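Local coordinates for protein serine protease inhibitor (Thermoanaerobacter tengcongensis, PDB 2PEF) that probably inhibits serine proteases as a member of the serpin family, and is captured here in the inactive latent state, at residues P154-V157 with M158-I161. Numbering follows the deposited sequence.
Sequences PEDV and MYLI
A side-chain hydrogen bond between Tyr159 and Asp156, three residues apart, ties the loop that follows helix 127-140 to the start of strand 158-169. The phenol hydroxyl donates a hydrogen bond to Asp156 OD2, with Tyr159 OH and Asp156 OD2 2.6 Å apart. OD2 lies at the edge of the ring, near its plane, and is met on its anti side, 33° out of the carboxylate plane; the two flat groups are turned 73° against each other. CG of Tyr159 sits beside the backbone N, anti to the carbonyl carbon (chi1 -57°), which directs the ring back along the chain toward the loop. CB of Asp156 stands off the ring plane, beyond its rim, 3.8 Å from Tyr159 CE2. Asp156 OD2 accepts a second hydrogen bond from the backbone N of Asp153, so one buried oxygen gathers both the loop and the strand. A phenylalanine in place of Tyr159 would probably leave OD2 with only the Asp153 amide of these two partners and the loop less firmly tied to the strand. Nearby, a water bridges the backbone, accepting from Val157 N (3.0 Å) and donating to Met158 O (3.1 Å). The main chain of Val157 and Tyr159 pairs with Lys98 and Trp96 of antiparallel strand 87-98, and Leu160 pairs with Val331 of strand 322-331, probably the inserted reactive-centre loop, placing this junction at the entry to the large central β-sheet A characteristic of serpins.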
# COMPACT_ATOMS: atom_id res chain seq x y z
N PRO A 154 16.84 16.45 14.81
CA PRO A 154 16.72 17.06 16.14
C PRO A 154 15.30 17.53 16.50
O PRO A 154 14.95 17.59 17.70
CB PRO A 154 17.67 18.26 16.07
CG PRO A 154 17.85 18.54 14.62
CD PRO A 154 17.78 17.20 13.96
N GLU A 155 14.50 17.86 15.48
CA GLU A 155 13.14 18.36 15.68
C GLU A 155 12.11 17.26 15.94
O GLU A 155 11.01 17.54 16.43
CB GLU A 155 12.71 19.22 14.48
N ASP A 156 12.46 16.01 15.61
CA ASP A 156 11.55 14.87 15.69
C ASP A 156 11.14 14.50 17.11
O ASP A 156 11.98 14.37 18.00
CB ASP A 156 12.16 13.64 15.01
CG ASP A 156 12.37 13.83 13.52
OD1 ASP A 156 11.82 14.79 12.95
OD2 ASP A 156 13.10 13.01 12.91
N VAL A 157 9.83 14.33 17.32
CA VAL A 157 9.31 13.92 18.63
C VAL A 157 8.33 12.75 18.55
O VAL A 157 8.12 12.06 19.55
CB VAL A 157 8.64 15.09 19.40
CG1 VAL A 157 9.68 16.12 19.87
CG2 VAL A 157 7.55 15.75 18.56
N MET A 158 7.72 12.54 17.39
CA MET A 158 6.80 11.42 17.20
C MET A 158 6.81 10.86 15.78
O MET A 158 6.79 11.61 14.81
CB MET A 158 5.37 11.78 17.61
CG MET A 158 4.41 10.58 17.56
SD MET A 158 2.66 10.97 17.47
CE MET A 158 2.23 10.91 19.20
N TYR A 159 6.84 9.53 15.68
CA TYR A 159 6.64 8.84 14.42
C TYR A 159 5.43 7.92 14.53
O TYR A 159 5.19 7.32 15.59
CB TYR A 159 7.86 7.99 14.05
CG TYR A 159 9.19 8.69 13.94
CD1 TYR A 159 10.36 8.06 14.37
CD2 TYR A 159 9.31 9.98 13.40
CE1 TYR A 159 11.59 8.67 14.27
CE2 TYR A 159 10.54 10.60 13.30
CZ TYR A 159 11.68 9.94 13.73
OH TYR A 159 12.91 10.55 13.64
N LEU A 160 4.69 7.80 13.44
CA LEU A 160 3.62 6.82 13.32
C LEU A 160 3.97 5.93 12.14
O LEU A 160 4.34 6.42 11.07
CB LEU A 160 2.26 7.50 13.11
CG LEU A 160 1.83 8.52 14.17
CD1 LEU A 160 2.35 9.93 13.84
CD2 LEU A 160 0.32 8.55 14.30
N ILE A 161 3.89 4.62 12.33
CA ILE A 161 4.32 3.67 11.32
C ILE A 161 3.32 2.53 11.17
O ILE A 161 2.88 1.96 12.17
CB ILE A 161 5.73 3.07 11.63
CG1 ILE A 161 6.77 4.18 11.84
CG2 ILE A 161 6.18 2.13 10.50
CD1 ILE A 161 8.08 3.72 12.43
O HOH W 1 8.04 14.47 14.91